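Local coordinates for Serine/threonine protein kinase (Mycobacterium tuberculosis, PDB 4ESQ) that probably senses signals outside the cell, as the extracellular domain of the membrane receptor kinase PknH, which is expected to phosphorylate proteins on serine and threonine, at residues 13-19 with 186-191; 21-25 with 179-183; 30-36 with 70-76; 82-86 with 170-174. One frame throughout, in Å; residues are numbered along the deposited sequence.

Interaction 1 (13-19 with 186-191); sequences LLLNSSE and KIVDKV
L13 and K190 bring the backbones closest, CA to CA 5.5 Å, where the run leading into helix 17-24 passes the last turns of the C-terminal helix 179-192. The start of helix 17-24 is a capping box: N16 is the N-cap, its OD1 accepting from E19 N at 2.8 Å nearly along the C=O axis, while E19 returns the bond through OE1 to N16 N. K190 reaches this box from the other helix. With CG beside its backbone N (chi1 -67°) and the chain extended beyond it, NZ donates to E19 OE1 at 2.8 Å, a salt bridge on the syn lone pair; N16 N uses the anti one, and the two donors probably hold the carboxylate in one orientation. Beside this polar end, L15 CD2 nestles among aliphatic carbons, 3.9 Å from both K186 CB and K190 CE, and I187 also touches V167 and V169 of the sheet. L13 CD1 meets V191 CG2 at 3.9 Å. L13 O is buried without a polar partner, facing I187 CG2 at 3.4 Å. The ammonium has a second acceptor: K190 NZ also donates to L14 O at 2.9 Å, tilted 30° from the carbonyl plane.

Interaction 2 (21-25 with 179-183); sequences NAVMG and QAGQI
V23 and Q179 mark the closest backbone approach, CA to CA 6.2 Å, where the last turn of helix 17-24 packs beside the first turn of helix 179-192. This is helix-helix packing above the antiparallel sheet, with V86 and V169 of the strands beneath M24 and I183. V23 points toward the other helix: CG1, anti to the backbone N (chi1 167°), sits 3.6 Å from Q179 O and 3.8 Å from I183 CG1. M24 starts off to one side, but bends in its chain bring SD back across Q179 at about a right angle, 3.6 Å from Q179 CB. Q179 is itself bent at chi2, and its CB touches both V23 CG1 and M24 SD, which lie next to each other against it. The amide beyond is held by its own neighbourhood, OE1 accepting from T177 N and NE2 donating to Q175 O. Polar links between the two helix ends run through water. One water donates to V23 O and accepts from Q179 NE2, the latter at 3.2 Å. Another gives its hydrogens to V23 O at 2.8 Å and to Q182 OE1 at 2.7 Å.

Interaction 3 (30-36 with 70-76); sequences QPGKPIT and INGLISS
I35 has CG1 beside the backbone N (chi1 -58°) and its chain extended, bringing CD1 to I74 CD1 at 3.8 Å; CG2 turns the other way and meets I70 CD1 at 4.1 Å. I70 CG1 is anti to the backbone N (chi1 175°), and the bend at chi2 brings CD1 back against I35. Between them G72 has no side chain, and I35 CB settles 3.5 Å from G72 O. L73 sends CD2 toward the bend of the opposite chain, against G32 O and P34 CA, while S75 OG sits against P31 CA and CB, 3.6 Å from P31 CB. The backbones run antiparallel, and 30-31 forms an outermost strand of the sheet, with 84-92 on the far side of 69-76. The pairing comes in two pieces whose register differs by one residue. Q30 and S76 make a hydrogen-bonded pair, nearly straight (171°) from Q30 N to S76 O, and G32 N adds a bond to I74 O. The chain then loops away at K33 and P34, a gap bridged by a water that donates to K33 O at 2.8 Å and accepts from I74 N. Pairing resumes as a single bridge, I35 N to G72 O and G72 N to I35 O, the latter at 2.8 Å. Past it a second water joins T36 O, 2.7 Å away, to I70 N. The I74 side chain lies about 6 Å from a bound terbium ion.

Interaction 4 (82-86 with 170-174); sequences YEHWV and NACGY
The W85 indole and the C172 sulfur meet obliquely, W85 CE3 to C172 SG 3.8 Å, a Cys sulfur-aromatic contact. Farther along the same six-membered ring, CZ3 touches N170 ND2 at 3.9 Å, the amide plane standing almost perpendicular to the indole (84°). W85 has CG anti to the backbone N (chi1 -173°), which lays the indole along its strand, its CE3-CZ3 side turned to these two residues. At the other end, E83 and Y174 cross at about a right angle: E83 OE1 comes to 3.4 Å from Y174 CD2, with carboxylate and ring planes 34° apart. One face of the H84 imidazole carries E83 CB, offset toward the rim, and its ND1 is hydrogen-bonded to E77 OE2. Y174 also makes an edge-to-face contact with W153, and its side chain lies about 4 Å from a bound molecule, probably from the crystallisation liquor. In the backbone W85 and C172 form a hydrogen-bonded pair, W85 N to C172 O 3.0 Å and C172 N to W85 O 2.8 Å. V86 and A171, the adjoining non-hydrogen-bonded pair, turn to the opposite face, where V86 CG2 meets A171 CB at 4.2 Å. Where the strands part, a water donates to E83 O and accepts from Y174 N at 2.8 Å. C172 SG is bonded to C155 SG, a disulfide that links strand 165-173 to the neighbouring strand 154-162, and strands 84-92 and 165-173 are neighbouring inner strands of the antiparallel sheet of the PknH-like extracellular domain.

From the N terminus, the run 13-19 opens interaction 1 and helix 17-24 carries on into interaction 2; both close only at the C-terminal helix 179-192, with interaction 2 nested inside interaction 1. The shorter loops lie within these. Interaction 3 closes first, joining 30-36 to strand 69-76 at the sheet's edge, and interaction 4 follows in series, pairing strands 84-92 and 165-173. Strands 69-76 and 84-92 are neighbours, so interactions 3 and 4 share one sheet, while interactions 1 and 2 pack helix 17-24 and the run before it against helix 179-192. L14 packs on N71 to L73, linking interactions 1 and 3, and M24 on V86 links interactions 2 and 4.

Interaction 1 (13-19 with 186-191)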
loop_
_atom_site.group_PDB
_atom_site.type_symbol
_atom_site.label_atom_id
_atom_site.label_comp_id
_atom_site.label_asym_id
_atom_site.label_seq_id
_atom_site.Cartn_x
_atom_site.Cartn_y
_atom_site.Cartn_z
ATOM N N LEU A 13 -0.964 9.909 11.004
ATOM C CA LEU A 13 -0.963 8.441 11.094
ATOM C C LEU A 13 0.188 7.771 10.338
ATOM O O LEU A 13 0.499 6.594 10.569
ATOM C CB LEU A 13 -2.293 7.871 10.590
ATOM C CG LEU A 13 -3.556 8.464 11.205
ATOM C CD1 LEU A 13 -4.775 7.864 10.534
ATOM C CD2 LEU A 13 -3.598 8.222 12.710
ATOM N N LEU A 14 0.822 8.502 9.431
ATOM C CA LEU A 14 1.903 7.928 8.648
ATOM C C LEU A 14 3.163 7.755 9.492
ATOM O O LEU A 14 3.295 8.349 10.567
ATOM C CB LEU A 14 2.190 8.781 7.409
ATOM C CG LEU A 14 1.008 8.956 6.448
ATOM C CD1 LEU A 14 1.423 9.797 5.253
ATOM C CD2 LEU A 14 0.445 7.612 5.985
ATOM N N LEU A 15 4.089 6.938 9.005
ATOM C CA LEU A 15 5.336 6.730 9.721
ATOM C C LEU A 15 6.309 7.849 9.385
ATOM O O LEU A 15 6.364 8.320 8.253
ATOM C CB LEU A 15 5.925 5.364 9.370
ATOM C CG LEU A 15 5.031 4.181 9.746
ATOM C CD1 LEU A 15 5.831 2.897 9.664
ATOM C CD2 LEU A 15 4.460 4.380 11.143
ATOM N N ASN A 16 7.056 8.302 10.386
ATOM C CA ASN A 16 8.034 9.352 10.154
ATOM C C ASN A 16 9.310 8.775 9.529
ATOM O O ASN A 16 9.420 7.561 9.338
ATOM C CB ASN A 16 8.314 10.141 11.436
ATOM C CG ASN A 16 8.999 9.309 12.513
ATOM O OD1 ASN A 16 9.853 8.478 12.224
ATOM N ND2 ASN A 16 8.635 9.554 13.772
ATOM N N SER A 17 10.267 9.643 9.211
ATOM C CA SER A 17 11.468 9.211 8.503
ATOM C C SER A 17 12.262 8.155 9.276
ATOM O O SER A 17 12.773 7.208 8.679
ATOM C CB SER A 17 12.354 10.409 8.138
ATOM O OG SER A 17 12.862 11.057 9.289
ATOM N N SER A 18 12.363 8.314 10.594
ATOM C CA SER A 18 13.063 7.328 11.411
ATOM C C SER A 18 12.362 5.982 11.352
ATOM O O SER A 18 12.999 4.944 11.180
ATOM C CB SER A 18 13.164 7.783 12.867
ATOM O OG SER A 18 13.656 6.728 13.681
ATOM N N GLU A 19 11.042 6.006 11.486
ATOM C CA GLU A 19 10.272 4.778 11.504
ATOM C C GLU A 19 10.368 4.014 10.183
ATOM O O GLU A 19 10.477 2.797 10.190
ATOM C CB GLU A 19 8.813 5.071 11.861
ATOM C CG GLU A 19 8.636 5.607 13.285
ATOM C CD GLU A 19 7.236 6.140 13.563
ATOM O OE1 GLU A 19 6.655 6.821 12.696
ATOM O OE2 GLU A 19 6.714 5.889 14.670
ATOM N N LYS A 186 2.204 -0.732 12.430
ATOM C CA LYS A 186 2.599 0.476 13.146
ATOM C C LYS A 186 1.612 1.625 12.895
ATOM O O LYS A 186 1.270 2.366 13.815
ATOM C CB LYS A 186 4.035 0.873 12.802
ATOM C CG LYS A 186 5.068 -0.147 13.310
ATOM C CD LYS A 186 6.470 0.165 12.824
ATOM C CE LYS A 186 7.495 -0.824 13.403
ATOM N NZ LYS A 186 7.592 -0.728 14.889
ATOM N N ILE A 187 1.147 1.761 11.660
ATOM C CA ILE A 187 0.119 2.757 11.361
ATOM C C ILE A 187 -1.190 2.450 12.099
ATOM O O ILE A 187 -1.842 3.347 12.626
ATOM C CB ILE A 187 -0.110 2.885 9.844
ATOM C CG1 ILE A 187 1.165 3.386 9.173
ATOM C CG2 ILE A 187 -1.290 3.837 9.555
ATOM C CD1 ILE A 187 1.160 3.270 7.629
ATOM N N VAL A 188 -1.568 1.175 12.158
ATOM C CA VAL A 188 -2.771 0.788 12.888
ATOM C C VAL A 188 -2.652 1.177 14.363
ATOM O O VAL A 188 -3.623 1.637 14.965
ATOM C CB VAL A 188 -3.039 -0.713 12.756
ATOM C CG1 VAL A 188 -3.994 -1.195 13.841
ATOM C CG2 VAL A 188 -3.561 -1.038 11.361
ATOM N N ASP A 189 -1.463 1.009 14.942
ATOM C CA ASP A 189 -1.254 1.423 16.336
ATOM C C ASP A 189 -1.478 2.927 16.498
ATOM O O ASP A 189 -1.993 3.377 17.524
ATOM C CB ASP A 189 0.146 1.050 16.833
ATOM C CG ASP A 189 0.310 -0.439 17.082
ATOM O OD1 ASP A 189 -0.702 -1.134 17.281
ATOM O OD2 ASP A 189 1.464 -0.911 17.098
ATOM N N LYS A 190 -1.083 3.709 15.495
ATOM C CA LYS A 190 -1.313 5.153 15.548
ATOM C C LYS A 190 -2.802 5.478 15.432
ATOM O O LYS A 190 -3.290 6.396 16.088
ATOM C CB LYS A 190 -0.500 5.894 14.478
ATOM C CG LYS A 190 1.017 5.833 14.721
ATOM C CD LYS A 190 1.779 6.828 13.848
ATOM C CE LYS A 190 3.303 6.692 14.050
ATOM N NZ LYS A 190 4.043 7.716 13.257
ATOM N N VAL A 191 -3.532 4.730 14.606
ATOM C CA VAL A 191 -4.982 4.935 14.518
ATOM C C VAL A 191 -5.603 4.654 15.880
ATOM O O VAL A 191 -6.450 5.412 16.369
ATOM C CB VAL A 191 -5.651 3.998 13.483
ATOM C CG1 VAL A 191 -7.173 4.092 13.585
ATOM C CG2 VAL A 191 -5.178 4.318 12.078
#

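Interaction 2 (21-25 with 179-183)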
loop_
_atom_site.group_PDB
_atom_site.type_symbol
_atom_site.label_atom_id
_atom_site.label_comp_id
_atom_site.label_asym_id
_atom_site.label_seq_id
_atom_site.Cartn_x
_atom_site.Cartn_y
_atom_site.Cartn_z
ATOM N N ASN A 21 12.840 4.255 7.871
ATOM C CA ASN A 21 14.216 3.773 7.819
ATOM C C ASN A 21 14.408 2.519 8.654
ATOM O O ASN A 21 15.024 1.556 8.206
ATOM C CB ASN A 21 15.178 4.847 8.328
ATOM C CG ASN A 21 15.627 5.808 7.244
ATOM O OD1 ASN A 21 15.797 5.432 6.077
ATOM N ND2 ASN A 21 15.862 7.060 7.638
ATOM N N ALA A 22 13.870 2.538 9.870
ATOM C CA ALA A 22 14.047 1.436 10.806
ATOM C C ALA A 22 13.420 0.147 10.288
ATOM O O ALA A 22 13.998 -0.929 10.423
ATOM C CB ALA A 22 13.463 1.801 12.176
ATOM N N VAL A 23 12.239 0.250 9.692
ATOM C CA VAL A 23 11.589 -0.945 9.169
ATOM C C VAL A 23 12.373 -1.480 7.973
ATOM O O VAL A 23 12.594 -2.693 7.847
ATOM C CB VAL A 23 10.117 -0.683 8.773
ATOM C CG1 VAL A 23 9.566 -1.850 7.931
ATOM C CG2 VAL A 23 9.261 -0.455 10.014
ATOM N N MET A 24 12.821 -0.576 7.113
ATOM C CA MET A 24 13.408 -0.973 5.835
ATOM C C MET A 24 14.887 -1.357 5.920
ATOM O O MET A 24 15.436 -1.924 4.975
ATOM C CB MET A 24 13.221 0.124 4.774
ATOM C CG MET A 24 11.767 0.383 4.360
ATOM S SD MET A 24 10.808 -1.107 3.988
ATOM C CE MET A 24 11.604 -1.648 2.482
ATOM N N GLY A 25 15.535 -1.048 7.040
ATOM C CA GLY A 25 16.951 -1.338 7.159
ATOM C C GLY A 25 17.811 -0.296 6.470
ATOM O O GLY A 25 18.857 -0.610 5.900
ATOM N N GLN A 179 8.053 -6.299 5.529
ATOM C CA GLN A 179 8.173 -4.872 5.834
ATOM C C GLN A 179 6.846 -4.101 5.718
ATOM O O GLN A 179 6.562 -3.205 6.518
ATOM C CB GLN A 179 9.243 -4.211 4.958
ATOM C CG GLN A 179 10.685 -4.612 5.298
ATOM C CD GLN A 179 11.140 -5.860 4.559
ATOM O OE1 GLN A 179 10.322 -6.677 4.131
ATOM N NE2 GLN A 179 12.452 -6.012 4.408
ATOM N N ALA A 180 6.035 -4.442 4.725
ATOM C CA ALA A 180 4.766 -3.747 4.555
ATOM C C ALA A 180 3.797 -4.146 5.675
ATOM O O ALA A 180 3.027 -3.320 6.172
ATOM C CB ALA A 180 4.178 -4.025 3.187
ATOM N N GLY A 181 3.843 -5.415 6.070
ATOM C CA GLY A 181 3.056 -5.860 7.203
ATOM C C GLY A 181 3.460 -5.106 8.456
ATOM O O GLY A 181 2.606 -4.738 9.265
ATOM N N GLN A 182 4.760 -4.882 8.637
ATOM C CA GLN A 182 5.217 -4.147 9.818
ATOM C C GLN A 182 4.757 -2.697 9.782
ATOM O O GLN A 182 4.327 -2.126 10.793
ATOM C CB GLN A 182 6.734 -4.145 9.895
ATOM C CG GLN A 182 7.355 -5.449 10.268
ATOM C CD GLN A 182 8.839 -5.259 10.442
ATOM O OE1 GLN A 182 9.616 -5.513 9.527
ATOM N NE2 GLN A 182 9.237 -4.746 11.607
ATOM N N ILE A 183 4.887 -2.088 8.617
ATOM C CA ILE A 183 4.493 -0.700 8.468
ATOM C C ILE A 183 3.006 -0.567 8.770
ATOM O O ILE A 183 2.587 0.302 9.549
ATOM C CB ILE A 183 4.861 -0.170 7.064
ATOM C CG1 ILE A 183 6.382 0.009 6.967
ATOM C CG2 ILE A 183 4.158 1.146 6.762
ATOM C CD1 ILE A 183 6.894 0.130 5.541
HETATM O O HOH W 1 12.139 -4.590 9.884
HETATM O O HOH W 2 14.109 -4.626 6.787
HETATM O O HOH W 3 14.993 -4.213 3.727
#

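Interaction 3 (30-36 with 70-76)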
loop_
_atom_site.group_PDB
_atom_site.type_symbol
_atom_site.label_atom_id
_atom_site.label_comp_id
_atom_site.label_asym_id
_atom_site.label_seq_id
_atom_site.Cartn_x
_atom_site.Cartn_y
_atom_site.Cartn_z
ATOM N N GLN A 30 14.256 9.193 2.210
ATOM C CA GLN A 30 13.629 10.496 2.368
ATOM C C GLN A 30 12.258 10.503 1.715
ATOM O O GLN A 30 12.090 9.962 0.619
ATOM C CB GLN A 30 14.497 11.589 1.742
ATOM C CG GLN A 30 15.667 12.021 2.613
ATOM C CD GLN A 30 15.268 13.065 3.640
ATOM O OE1 GLN A 30 15.340 14.267 3.379
ATOM N NE2 GLN A 30 14.843 12.613 4.816
ATOM N N PRO A 31 11.274 11.121 2.385
ATOM C CA PRO A 31 9.922 11.247 1.843
ATOM C C PRO A 31 9.846 12.325 0.774
ATOM O O PRO A 31 10.628 13.281 0.802
ATOM C CB PRO A 31 9.098 11.675 3.063
ATOM C CG PRO A 31 10.073 12.388 3.945
ATOM C CD PRO A 31 11.391 11.693 3.740
ATOM N N GLY A 32 8.904 12.171 -0.152
ATOM C CA GLY A 32 8.596 13.208 -1.116
ATOM C C GLY A 32 7.499 14.123 -0.604
ATOM O O GLY A 32 7.238 14.206 0.604
ATOM N N LYS A 33 6.845 14.825 -1.520
ATOM C CA LYS A 33 5.764 15.723 -1.122
ATOM C C LYS A 33 4.531 14.938 -0.682
ATOM O O LYS A 33 4.304 13.821 -1.142
ATOM C CB LYS A 33 5.416 16.673 -2.271
ATOM C CG LYS A 33 6.491 17.716 -2.542
ATOM C CD LYS A 33 6.178 18.568 -3.769
ATOM C CE LYS A 33 6.331 17.769 -5.050
ATOM N NZ LYS A 33 6.284 18.633 -6.270
ATOM N N PRO A 34 3.730 15.518 0.219
ATOM C CA PRO A 34 2.519 14.809 0.635
ATOM C C PRO A 34 1.651 14.447 -0.560
ATOM O O PRO A 34 1.485 15.239 -1.482
ATOM C CB PRO A 34 1.800 15.826 1.521
ATOM C CG PRO A 34 2.903 16.675 2.075
ATOM C CD PRO A 34 3.939 16.762 0.983
ATOM N N ILE A 35 1.115 13.236 -0.530
ATOM C CA ILE A 35 0.143 12.795 -1.514
ATOM C C ILE A 35 -1.238 12.926 -0.904
ATOM O O ILE A 35 -1.496 12.393 0.173
ATOM C CB ILE A 35 0.381 11.330 -1.893
ATOM C CG1 ILE A 35 1.799 11.164 -2.448
ATOM C CG2 ILE A 35 -0.684 10.853 -2.896
ATOM C CD1 ILE A 35 2.253 9.713 -2.593
ATOM N N THR A 36 -2.130 13.637 -1.591
ATOM C CA THR A 36 -3.435 13.963 -1.024
ATOM C C THR A 36 -4.609 13.635 -1.951
ATOM O O THR A 36 -5.741 14.044 -1.703
ATOM C CB THR A 36 -3.511 15.443 -0.590
ATOM O OG1 THR A 36 -3.563 16.283 -1.747
ATOM C CG2 THR A 36 -2.283 15.810 0.238
ATOM N N ILE A 70 -7.567 10.929 1.401
ATOM C CA ILE A 70 -6.388 10.060 1.395
ATOM C C ILE A 70 -5.149 10.893 1.712
ATOM O O ILE A 70 -5.015 12.033 1.251
ATOM C CB ILE A 70 -6.244 9.310 0.029
ATOM C CG1 ILE A 70 -4.949 8.479 -0.048
ATOM C CG2 ILE A 70 -6.339 10.287 -1.140
ATOM C CD1 ILE A 70 -3.728 9.237 -0.611
ATOM N N ASN A 71 -4.254 10.337 2.522
ATOM C CA ASN A 71 -2.972 10.980 2.772
ATOM C C ASN A 71 -1.856 9.958 2.683
ATOM O O ASN A 71 -1.921 8.899 3.313
ATOM C CB ASN A 71 -2.957 11.680 4.137
ATOM C CG ASN A 71 -1.837 12.715 4.261
ATOM O OD1 ASN A 71 -0.738 12.411 4.726
ATOM N ND2 ASN A 71 -2.125 13.951 3.856
ATOM N N GLY A 72 -0.834 10.262 1.889
ATOM C CA GLY A 72 0.251 9.313 1.704
ATOM C C GLY A 72 1.619 9.940 1.519
ATOM O O GLY A 72 1.745 11.156 1.366
ATOM N N LEU A 73 2.636 9.085 1.514
ATOM C CA LEU A 73 4.023 9.497 1.293
ATOM C C LEU A 73 4.795 8.401 0.581
ATOM O O LEU A 73 4.627 7.213 0.871
ATOM C CB LEU A 73 4.714 9.770 2.631
ATOM C CG LEU A 73 4.432 11.065 3.386
ATOM C CD1 LEU A 73 5.111 11.012 4.760
ATOM C CD2 LEU A 73 4.908 12.287 2.579
ATOM N N ILE A 74 5.665 8.800 -0.337
ATOM C CA ILE A 74 6.564 7.855 -0.977
ATOM C C ILE A 74 7.973 8.198 -0.536
ATOM O O ILE A 74 8.372 9.358 -0.604
ATOM C CB ILE A 74 6.444 7.928 -2.500
ATOM C CG1 ILE A 74 5.116 7.292 -2.925
ATOM C CG2 ILE A 74 7.608 7.210 -3.147
ATOM C CD1 ILE A 74 4.749 7.523 -4.363
ATOM N N SER A 75 8.710 7.196 -0.056
ATOM C CA SER A 75 10.079 7.402 0.436
ATOM C C SER A 75 11.079 6.448 -0.196
ATOM O O SER A 75 10.765 5.287 -0.442
ATOM C CB SER A 75 10.137 7.205 1.942
ATOM O OG SER A 75 9.251 8.090 2.589
ATOM N N SER A 76 12.296 6.933 -0.420
ATOM C CA SER A 76 13.375 6.091 -0.936
ATOM C C SER A 76 14.709 6.792 -0.700
ATOM O O SER A 76 14.743 7.997 -0.443
ATOM C CB SER A 76 13.190 5.827 -2.436
ATOM O OG SER A 76 13.285 7.036 -3.173
HETATM O O HOH W 4 5.823 11.542 -1.451
HETATM O O HOH W 5 -7.773 13.463 0.012
#

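Interaction 4 (82-86 with 170-174)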
loop_
_atom_site.group_PDB
_atom_site.type_symbol
_atom_site.label_atom_id
_atom_site.label_comp_id
_atom_site.label_asym_id
_atom_site.label_seq_id
_atom_site.Cartn_x
_atom_site.Cartn_y
_atom_site.Cartn_z
ATOM N N TYR A 82 17.900 3.454 -5.789
ATOM C CA TYR A 82 17.639 3.273 -4.362
ATOM C C TYR A 82 17.483 1.803 -4.005
ATOM O O TYR A 82 16.953 1.020 -4.797
ATOM C CB TYR A 82 16.363 4.021 -3.969
ATOM C CG TYR A 82 15.243 3.873 -4.978
ATOM C CD1 TYR A 82 14.390 2.775 -4.948
ATOM C CD2 TYR A 82 15.044 4.832 -5.963
ATOM C CE1 TYR A 82 13.366 2.644 -5.873
ATOM C CE2 TYR A 82 14.025 4.712 -6.885
ATOM C CZ TYR A 82 13.191 3.619 -6.836
ATOM O OH TYR A 82 12.184 3.497 -7.764
ATOM N N GLU A 83 17.933 1.435 -2.806
ATOM C CA GLU A 83 17.802 0.057 -2.329
ATOM C C GLU A 83 16.410 -0.247 -1.775
ATOM O O GLU A 83 15.998 -1.410 -1.737
ATOM C CB GLU A 83 18.854 -0.247 -1.253
ATOM C CG GLU A 83 20.297 -0.253 -1.763
ATOM C CD GLU A 83 20.622 -1.477 -2.606
ATOM O OE1 GLU A 83 20.074 -2.567 -2.330
ATOM O OE2 GLU A 83 21.428 -1.342 -3.552
ATOM N N HIS A 84 15.694 0.796 -1.350
ATOM C CA HIS A 84 14.399 0.620 -0.687
ATOM C C HIS A 84 13.405 1.674 -1.166
ATOM O O HIS A 84 13.788 2.797 -1.490
ATOM C CB HIS A 84 14.560 0.752 0.826
ATOM C CG HIS A 84 15.604 -0.152 1.404
ATOM N ND1 HIS A 84 16.865 0.289 1.740
ATOM C CD2 HIS A 84 15.578 -1.474 1.697
ATOM C CE1 HIS A 84 17.568 -0.719 2.227
ATOM N NE2 HIS A 84 16.811 -1.803 2.206
ATOM N N TRP A 85 12.125 1.319 -1.191
ATOM C CA TRP A 85 11.092 2.238 -1.657
ATOM C C TRP A 85 9.802 1.916 -0.923
ATOM O O TRP A 85 9.399 0.755 -0.869
ATOM C CB TRP A 85 10.900 2.047 -3.162
ATOM C CG TRP A 85 9.992 3.018 -3.854
ATOM C CD1 TRP A 85 10.352 4.193 -4.466
ATOM C CD2 TRP A 85 8.579 2.884 -4.047
ATOM N NE1 TRP A 85 9.240 4.799 -5.018
ATOM C CE2 TRP A 85 8.144 4.012 -4.774
ATOM C CE3 TRP A 85 7.636 1.919 -3.670
ATOM C CZ2 TRP A 85 6.802 4.209 -5.123
ATOM C CZ3 TRP A 85 6.309 2.111 -4.031
ATOM C CH2 TRP A 85 5.907 3.251 -4.744
ATOM N N VAL A 86 9.165 2.932 -0.341
ATOM C CA VAL A 86 7.934 2.705 0.407
ATOM C C VAL A 86 6.873 3.696 -0.011
ATOM O O VAL A 86 7.140 4.893 -0.094
ATOM C CB VAL A 86 8.166 2.845 1.925
ATOM C CG1 VAL A 86 6.827 3.002 2.680
ATOM C CG2 VAL A 86 8.978 1.666 2.446
ATOM N N ASN A 170 2.797 -0.210 0.259
ATOM C CA ASN A 170 3.624 -0.960 -0.678
ATOM C C ASN A 170 5.063 -0.744 -0.270
ATOM O O ASN A 170 5.513 0.406 -0.163
ATOM C CB ASN A 170 3.392 -0.461 -2.110
ATOM C CG ASN A 170 3.843 -1.463 -3.168
ATOM O OD1 ASN A 170 4.086 -2.635 -2.875
ATOM N ND2 ASN A 170 3.933 -1.006 -4.408
ATOM N N ALA A 171 5.775 -1.828 0.025
ATOM C CA ALA A 171 7.163 -1.717 0.461
ATOM C C ALA A 171 8.030 -2.596 -0.430
ATOM O O ALA A 171 7.778 -3.798 -0.554
ATOM C CB ALA A 171 7.307 -2.130 1.928
ATOM N N CYS A 172 9.053 -1.997 -1.038
ATOM C CA CYS A 172 9.835 -2.670 -2.075
ATOM C C CYS A 172 11.330 -2.653 -1.797
ATOM O O CYS A 172 11.854 -1.711 -1.210
ATOM C CB CYS A 172 9.576 -2.024 -3.438
ATOM S SG CYS A 172 7.814 -1.832 -3.890
ATOM N N GLY A 173 12.017 -3.690 -2.254
ATOM C CA GLY A 173 13.450 -3.803 -2.028
ATOM C C GLY A 173 13.958 -5.149 -2.495
ATOM O O GLY A 173 13.224 -5.903 -3.134
ATOM N N TYR A 174 15.214 -5.458 -2.182
ATOM C CA TYR A 174 15.791 -6.737 -2.584
ATOM C C TYR A 174 15.658 -7.815 -1.506
ATOM O O TYR A 174 15.876 -8.999 -1.783
ATOM C CB TYR A 174 17.268 -6.571 -2.934
ATOM C CG TYR A 174 17.524 -5.775 -4.183
ATOM C CD1 TYR A 174 17.493 -6.386 -5.432
ATOM C CD2 TYR A 174 17.810 -4.419 -4.121
ATOM C CE1 TYR A 174 17.730 -5.664 -6.585
ATOM C CE2 TYR A 174 18.052 -3.689 -5.277
ATOM C CZ TYR A 174 18.011 -4.322 -6.501
ATOM O OH TYR A 174 18.246 -3.619 -7.661
HETATM O O HOH W 6 16.732 -3.663 -0.628
#